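Local coordinates for protein-S-isoprenylcysteine O-methyltransferase (Tribolium castaneum, PDB 5V7P) that methylates the carboxylate of isoprenylated C-terminal cysteines in the endoplasmic reticulum membrane, using S-adenosyl-L-methionine as methyl donor, at residues A[8-13]-A[106-111]; A[73-78]-A[99-104]. All blocks are in the same frame, centred on the assembly; numbering follows the deposited sequence.

Interaction 1. Residues A[8-13]-A[106-111]; sequences ISLQSF and EFLAIA. With MPG ([(Z)-octadec-9-enyl] (2R)-2,3-bis(oxidanyl)propanoate), chain T.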
loop_
_atom_site.group_PDB
_atom_site.type_symbol
_atom_site.label_atom_id
_atom_site.label_comp_id
_atom_site.label_asym_id
_atom_site.label_seq_id
_atom_site.Cartn_x
_atom_site.Cartn_y
_atom_site.Cartn_z
ATOM N N ILE A 8 -5.585 1.313 20.662
ATOM C CA ILE A 8 -5.015 2.658 20.618
ATOM C C ILE A 8 -5.518 3.400 19.387
ATOM O O ILE A 8 -5.953 4.554 19.469
ATOM C CB ILE A 8 -3.476 2.589 20.645
ATOM C CG1 ILE A 8 -2.978 1.894 21.921
ATOM C CG2 ILE A 8 -2.860 3.981 20.511
ATOM C CD1 ILE A 8 -3.572 2.427 23.204
ATOM N N SER A 9 -5.478 2.744 18.226
ATOM C CA SER A 9 -5.919 3.397 17.000
ATOM C C SER A 9 -7.412 3.700 17.043
ATOM O O SER A 9 -7.853 4.745 16.551
ATOM C CB SER A 9 -5.582 2.525 15.793
ATOM O OG SER A 9 -6.355 1.336 15.789
ATOM N N LEU A 10 -8.205 2.804 17.633
ATOM C CA LEU A 10 -9.651 3.009 17.663
ATOM C C LEU A 10 -10.028 4.139 18.612
ATOM O O LEU A 10 -10.889 4.965 18.290
ATOM C CB LEU A 10 -10.349 1.700 18.048
ATOM C CG LEU A 10 -11.850 1.528 17.776
ATOM C CD1 LEU A 10 -12.702 2.270 18.799
ATOM C CD2 LEU A 10 -12.223 1.956 16.358
ATOM N N GLN A 11 -9.389 4.200 19.781
ATOM C CA GLN A 11 -9.659 5.292 20.709
ATOM C C GLN A 11 -9.276 6.637 20.104
ATOM O O GLN A 11 -10.031 7.611 20.202
ATOM C CB GLN A 11 -8.905 5.063 22.018
ATOM C CG GLN A 11 -9.388 3.863 22.814
ATOM C CD GLN A 11 -8.476 3.536 23.981
ATOM O OE1 GLN A 11 -7.250 3.565 23.855
ATOM N NE2 GLN A 11 -9.070 3.229 25.127
ATOM N N SER A 12 -8.104 6.708 19.470
ATOM C CA SER A 12 -7.634 7.975 18.916
ATOM C C SER A 12 -8.450 8.385 17.697
ATOM O O SER A 12 -8.747 9.571 17.514
ATOM C CB SER A 12 -6.153 7.865 18.557
ATOM O OG SER A 12 -5.401 7.387 19.656
ATOM N N PHE A 13 -8.824 7.421 16.854
ATOM C CA PHE A 13 -9.560 7.740 15.635
ATOM C C PHE A 13 -10.945 8.287 15.954
ATOM O O PHE A 13 -11.346 9.334 15.432
ATOM C CB PHE A 13 -9.659 6.497 14.752
ATOM C CG PHE A 13 -10.491 6.692 13.516
ATOM C CD1 PHE A 13 -9.983 7.373 12.422
ATOM C CD2 PHE A 13 -11.775 6.179 13.444
ATOM C CE1 PHE A 13 -10.745 7.545 11.283
ATOM C CE2 PHE A 13 -12.541 6.350 12.308
ATOM C CZ PHE A 13 -12.026 7.033 11.226
ATOM N N GLU A 106 -7.766 -0.073 7.003
ATOM C CA GLU A 106 -6.679 -0.973 6.635
ATOM C C GLU A 106 -5.841 -1.342 7.855
ATOM O O GLU A 106 -5.457 -2.505 8.028
ATOM C CB GLU A 106 -5.807 -0.319 5.565
ATOM C CG GLU A 106 -4.851 -1.269 4.877
ATOM C CD GLU A 106 -5.529 -2.138 3.838
ATOM O OE1 GLU A 106 -4.906 -3.125 3.394
ATOM O OE2 GLU A 106 -6.680 -1.834 3.456
ATOM N N PHE A 107 -5.546 -0.360 8.710
ATOM C CA PHE A 107 -4.833 -0.641 9.952
ATOM C C PHE A 107 -5.667 -1.519 10.873
ATOM O O PHE A 107 -5.157 -2.482 11.456
ATOM C CB PHE A 107 -4.473 0.671 10.652
ATOM C CG PHE A 107 -3.738 0.488 11.951
ATOM C CD1 PHE A 107 -4.429 0.250 13.130
ATOM C CD2 PHE A 107 -2.357 0.566 11.997
ATOM C CE1 PHE A 107 -3.753 0.082 14.325
ATOM C CE2 PHE A 107 -1.679 0.402 13.190
ATOM C CZ PHE A 107 -2.380 0.160 14.354
ATOM N N LEU A 108 -6.953 -1.199 11.021
ATOM C CA LEU A 108 -7.800 -1.956 11.935
ATOM C C LEU A 108 -7.939 -3.402 11.482
ATOM O O LEU A 108 -7.926 -4.323 12.307
ATOM C CB LEU A 108 -9.169 -1.286 12.045
ATOM C CG LEU A 108 -10.098 -1.741 13.173
ATOM C CD1 LEU A 108 -9.446 -1.569 14.535
ATOM C CD2 LEU A 108 -11.404 -0.958 13.113
ATOM N N ALA A 109 -8.065 -3.624 10.172
ATOM C CA ALA A 109 -8.163 -4.987 9.658
ATOM C C ALA A 109 -6.940 -5.809 10.049
ATOM O O ALA A 109 -7.066 -6.945 10.520
ATOM C CB ALA A 109 -8.339 -4.960 8.139
ATOM N N ILE A 110 -5.743 -5.247 9.865
ATOM C CA ILE A 110 -4.526 -5.965 10.233
ATOM C C ILE A 110 -4.465 -6.174 11.739
ATOM O O ILE A 110 -4.043 -7.235 12.217
ATOM C CB ILE A 110 -3.285 -5.214 9.714
ATOM C CG1 ILE A 110 -3.289 -5.147 8.182
ATOM C CG2 ILE A 110 -1.997 -5.859 10.219
ATOM C CD1 ILE A 110 -3.379 -6.494 7.474
ATOM N N ALA A 111 -4.874 -5.170 12.514
ATOM C CA ALA A 111 -4.875 -5.320 13.964
ATOM C C ALA A 111 -5.809 -6.443 14.396
ATOM O O ALA A 111 -5.483 -7.221 15.301
ATOM C CB ALA A 111 -5.272 -4.003 14.623
HETATM C C2 MPG T . -6.039 2.115 26.734
HETATM C C3 MPG T . -4.868 2.819 27.422
HETATM C C4 MPG T . -5.313 4.106 28.114
HETATM C C5 MPG T . -5.832 5.102 27.079
HETATM C C6 MPG T . -5.224 6.485 27.296
HETATM C C7 MPG T . -6.252 7.552 26.916
HETATM C C8 MPG T . -5.582 8.756 26.249
HETATM C C9 MPG T . -6.380 9.231 25.037
HETATM C C10 MPG T . -6.655 8.400 24.053
HETATM C C11 MPG T . -7.448 8.864 22.836
HETATM C C12 MPG T . -8.850 9.310 23.247
HETATM C C13 MPG T . -9.122 10.700 22.674
HETATM O O1 MPG T . -6.277 -0.118 25.908
HETATM C C1 MPG T . -5.484 1.031 25.815
HETATM C CXD MPG T . -5.714 -2.306 27.043
HETATM O O2 MPG T . -4.563 -3.098 27.140
HETATM C C21 MPG T . -6.922 -3.200 26.775
HETATM O O3 MPG T . -8.100 -2.458 26.936
HETATM O O4 MPG T . -4.806 -1.548 25.005
HETATM C CX3 MPG T . -5.550 -1.313 25.897
#
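Ser-9 meets the Phe-107 ring obliquely, with OG 3.2 Å from CE1 and CB almost as near to the same carbon. The hydroxyl is hydrogen-bonded to Gly-6 O in its own helix, so what it offers Phe-107 is packing. Phe-107 reaches across because its CG stands anti to the backbone N (chi1 180°), and its ring also stacks with that of Phe-123. Beside this pair, Leu-10 and Leu-108 meet methyl to methyl, with CD2 of one 4.4 Å from CD2 of the other. Both segments belong to transmembrane helices, 4-29 and 90-113, the first and fourth long helices of this membrane-embedded methyltransferase. Residues 8-13 and 106-111 run antiparallel at 150°, with their local axes 10.6 Å apart. At such a spacing the backbones stay apart and few side chains span the gap. On the flank of residues 8-13 turned from residues 106-111, Ile-8 and Gln-11 bind an octadecenyl lipid that is also hydrogen-bonded to Lys-7. Ile-8 CD1 packs against lipid C1 at 3.5 Å, while the extended Gln-11 chain carries its amide to the neighbouring carbon, with OE1 3.4 Å from lipid C2. An alanine in place of Gln-11 removes the amide beside C1 and C2, and that part of the lipid is likely to be left freer to shift. Within the same segment, Ile-8 O accepts from both Ser-12 N and Ser-12 OG (2.9 Å for OG), which reach it from opposite faces of the carbonyl plane, so the serine hydroxyl is tied back to its own helix.

Interaction 2. Residues A[73-78]-A[99-104]; sequences LVLVLG and MALFHY. With MPG ([(Z)-octadec-9-enyl] (2R)-2,3-bis(oxidanyl)propanoate), chain B.
Val-74 O accepts a 2.8 Å hydrogen bond from Gly-78 N, a link within its own helix, while the side chain of the same valine faces Ala-100 on the other helix. Val-74 CG1, set anti to the backbone N (chi1 176°), lies 3.8 Å from Ala-100 CB. The alanine methyl is the centre of the contact: it rests on Val-74 and on the backbone of Leu-75, whose N is also 3.8 Å from Ala-100 CB. With so small a residue here the helices approach closely, the CA atoms of Leu-75 and Ala-100 being 5.5 Å apart and the local axes of the two segments 8.7 Å. Further out, Leu-75 and Leu-101 lie obliquely across one another, Leu-75 CD1 against Leu-101 CG and Leu-75 CD2 4.0 Å from Leu-101 CD2. Leu-101 starts off along the flank of its helix, and its branched end then bends in toward Leu-75. The side chains that meet between these segments are all apolar, although nearby Ser-97 OG is hydrogen-bonded to Leu-75 O and so adds a polar tie between the same two helices. Met-99 turns elsewhere: bent at chi2 and chi3, it lays CE 3.4 Å from C21 in the glycerate head of an octadecenyl lipid, with SD beside the head-group oxygen O2. Helices 59-84 and 90-113 are consecutive in the chain and form an antiparallel transmembrane hairpin, in which residues 73-78 and 99-104 run at 155° to each other. Helix 4-29 packs on this hairpin through Phe-13, which reaches both Leu-75 and Leu-101, and helix 35-56 lies against Leu-73 and Leu-77.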
loop_
_atom_site.group_PDB
_atom_site.type_symbol
_atom_site.label_atom_id
_atom_site.label_comp_id
_atom_site.label_asym_id
_atom_site.label_seq_id
_atom_site.Cartn_x
_atom_site.Cartn_y
_atom_site.Cartn_z
ATOM N N LEU A 73 -9.400 13.263 11.800
ATOM C CA LEU A 73 -9.493 14.660 11.390
ATOM C C LEU A 73 -9.931 14.765 9.934
ATOM O O LEU A 73 -10.873 15.496 9.605
ATOM C CB LEU A 73 -8.141 15.350 11.596
ATOM C CG LEU A 73 -8.149 16.826 11.996
ATOM C CD1 LEU A 73 -6.737 17.396 11.955
ATOM C CD2 LEU A 73 -9.069 17.630 11.110
ATOM N N VAL A 74 -9.261 14.024 9.049
ATOM C CA VAL A 74 -9.575 14.088 7.625
ATOM C C VAL A 74 -10.998 13.607 7.369
ATOM O O VAL A 74 -11.715 14.166 6.531
ATOM C CB VAL A 74 -8.545 13.271 6.824
ATOM C CG1 VAL A 74 -8.906 13.235 5.345
ATOM C CG2 VAL A 74 -7.150 13.855 7.018
ATOM N N LEU A 75 -11.427 12.566 8.082
ATOM C CA LEU A 75 -12.780 12.049 7.905
ATOM C C LEU A 75 -13.821 13.135 8.165
ATOM O O LEU A 75 -14.671 13.418 7.311
ATOM C CB LEU A 75 -13.002 10.852 8.831
ATOM C CG LEU A 75 -14.433 10.313 8.920
ATOM C CD1 LEU A 75 -14.962 9.924 7.546
ATOM C CD2 LEU A 75 -14.490 9.128 9.867
ATOM N N VAL A 76 -13.768 13.755 9.345
ATOM C CA VAL A 76 -14.776 14.748 9.710
ATOM C C VAL A 76 -14.698 15.957 8.786
ATOM O O VAL A 76 -15.724 16.466 8.319
ATOM C CB VAL A 76 -14.613 15.148 11.188
ATOM C CG1 VAL A 76 -15.447 16.388 11.526
ATOM C CG2 VAL A 76 -15.010 13.985 12.088
ATOM N N LEU A 77 -13.486 16.443 8.515
ATOM C CA LEU A 77 -13.340 17.581 7.614
ATOM C C LEU A 77 -13.885 17.258 6.230
ATOM O O LEU A 77 -14.474 18.122 5.570
ATOM C CB LEU A 77 -11.872 18.003 7.532
ATOM C CG LEU A 77 -11.501 19.268 8.310
ATOM C CD1 LEU A 77 -11.940 19.181 9.769
ATOM C CD2 LEU A 77 -10.003 19.516 8.213
ATOM N N GLY A 78 -13.705 16.018 5.775
ATOM C CA GLY A 78 -14.263 15.630 4.490
ATOM C C GLY A 78 -15.776 15.726 4.471
ATOM O O GLY A 78 -16.364 16.318 3.563
ATOM N N MET A 99 -10.764 8.473 1.510
ATOM C CA MET A 99 -9.342 8.211 1.686
ATOM C C MET A 99 -9.011 7.916 3.141
ATOM O O MET A 99 -8.271 6.972 3.440
ATOM C CB MET A 99 -8.538 9.411 1.191
ATOM C CG MET A 99 -8.687 9.677 -0.296
ATOM S SD MET A 99 -7.583 8.654 -1.277
ATOM C CE MET A 99 -6.001 9.378 -0.842
ATOM N N ALA A 100 -9.548 8.719 4.062
ATOM C CA ALA A 100 -9.251 8.525 5.476
ATOM C C ALA A 100 -9.762 7.178 5.968
ATOM O O ALA A 100 -9.069 6.477 6.714
ATOM C CB ALA A 100 -9.857 9.662 6.298
ATOM N N LEU A 101 -10.975 6.797 5.561
ATOM C CA LEU A 101 -11.524 5.517 5.997
ATOM C C LEU A 101 -10.719 4.352 5.438
ATOM O O LEU A 101 -10.512 3.348 6.129
ATOM C CB LEU A 101 -12.992 5.402 5.583
ATOM C CG LEU A 101 -14.018 6.147 6.444
ATOM C CD1 LEU A 101 -15.422 5.949 5.886
ATOM C CD2 LEU A 101 -13.967 5.694 7.903
ATOM N N PHE A 102 -10.255 4.464 4.194
ATOM C CA PHE A 102 -9.458 3.392 3.610
ATOM C C PHE A 102 -8.218 3.116 4.450
ATOM O O PHE A 102 -7.966 1.975 4.853
ATOM C CB PHE A 102 -9.054 3.744 2.180
ATOM C CG PHE A 102 -8.093 2.762 1.572
ATOM C CD1 PHE A 102 -8.561 1.639 0.911
ATOM C CD2 PHE A 102 -6.724 2.953 1.676
ATOM C CE1 PHE A 102 -7.683 0.729 0.359
ATOM C CE2 PHE A 102 -5.840 2.045 1.125
ATOM C CZ PHE A 102 -6.320 0.931 0.466
ATOM N N HIS A 103 -7.431 4.157 4.727
ATOM C CA HIS A 103 -6.150 3.957 5.393
ATOM C C HIS A 103 -6.333 3.498 6.835
ATOM O O HIS A 103 -5.562 2.667 7.326
ATOM C CB HIS A 103 -5.323 5.240 5.330
ATOM C CG HIS A 103 -4.813 5.557 3.957
ATOM N ND1 HIS A 103 -3.791 4.849 3.362
ATOM C CD2 HIS A 103 -5.188 6.500 3.060
ATOM C CE1 HIS A 103 -3.558 5.343 2.159
ATOM N NE2 HIS A 103 -4.392 6.345 1.952
ATOM N N TYR A 104 -7.347 4.016 7.533
ATOM C CA TYR A 104 -7.553 3.599 8.915
ATOM C C TYR A 104 -8.097 2.178 8.987
ATOM O O TYR A 104 -7.555 1.330 9.705
ATOM C CB TYR A 104 -8.497 4.548 9.648
ATOM C CG TYR A 104 -8.845 3.988 11.005
ATOM C CD1 TYR A 104 -7.881 3.902 12.000
ATOM C CD2 TYR A 104 -10.114 3.500 11.277
ATOM C CE1 TYR A 104 -8.177 3.370 13.231
ATOM C CE2 TYR A 104 -10.419 2.967 12.511
ATOM C CZ TYR A 104 -9.444 2.905 13.483
ATOM O OH TYR A 104 -9.730 2.373 14.714
HETATM C C2 MPG B . -2.215 6.826 -7.295
HETATM C C3 MPG B . -3.086 5.744 -7.921
HETATM C C4 MPG B . -2.616 4.350 -7.518
HETATM C C5 MPG B . -3.662 3.339 -7.929
HETATM C C6 MPG B . -3.124 1.940 -7.674
HETATM C C7 MPG B . -2.897 1.656 -6.192
HETATM C C8 MPG B . -1.646 0.801 -6.093
HETATM C C9 MPG B . -1.599 0.148 -4.714
HETATM C C10 MPG B . -0.699 0.440 -3.804
HETATM C C11 MPG B . 0.415 1.467 -4.015
HETATM C C12 MPG B . 0.777 2.095 -2.679
HETATM C C13 MPG B . 1.476 1.079 -1.782
HETATM C C14 MPG B . 1.344 1.551 -0.342
HETATM C C15 MPG B . 2.236 0.710 0.569
HETATM C C16 MPG B . 3.117 1.614 1.428
HETATM O O1 MPG B . -3.399 7.617 -5.396
HETATM C C1 MPG B . -2.313 6.832 -5.770
HETATM C CXD MPG B . -5.491 7.736 -4.018
HETATM O O2 MPG B . -6.801 7.428 -4.398
HETATM C C21 MPG B . -5.261 9.245 -4.189
HETATM O O3 MPG B . -6.330 9.818 -4.886
HETATM O O4 MPG B . -4.703 5.802 -5.105
HETATM C CX3 MPG B . -4.513 6.951 -4.883
#

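Helix 90-113 serves both contacts, meeting helix 4-29 in interaction 1 and helix 59-84 in interaction 2, whose two segments both fall between those of interaction 1 in the sequence. The residues that touch in interaction 1 are mostly buried, yet the helices stand wide apart and a serine and a phenylalanine, with one loose leucine pair, span the gap. In interaction 2 an alanine allows a tighter, purely aliphatic fit, and its leucine edge is more exposed. The two adjoin directly: the Phe-13 ring stacks with that of Tyr-104, joining helix 4-29 to the hairpin. Lipid lies beside both, on the side away from the partner helix in interaction 1 and at a head group in interaction 2.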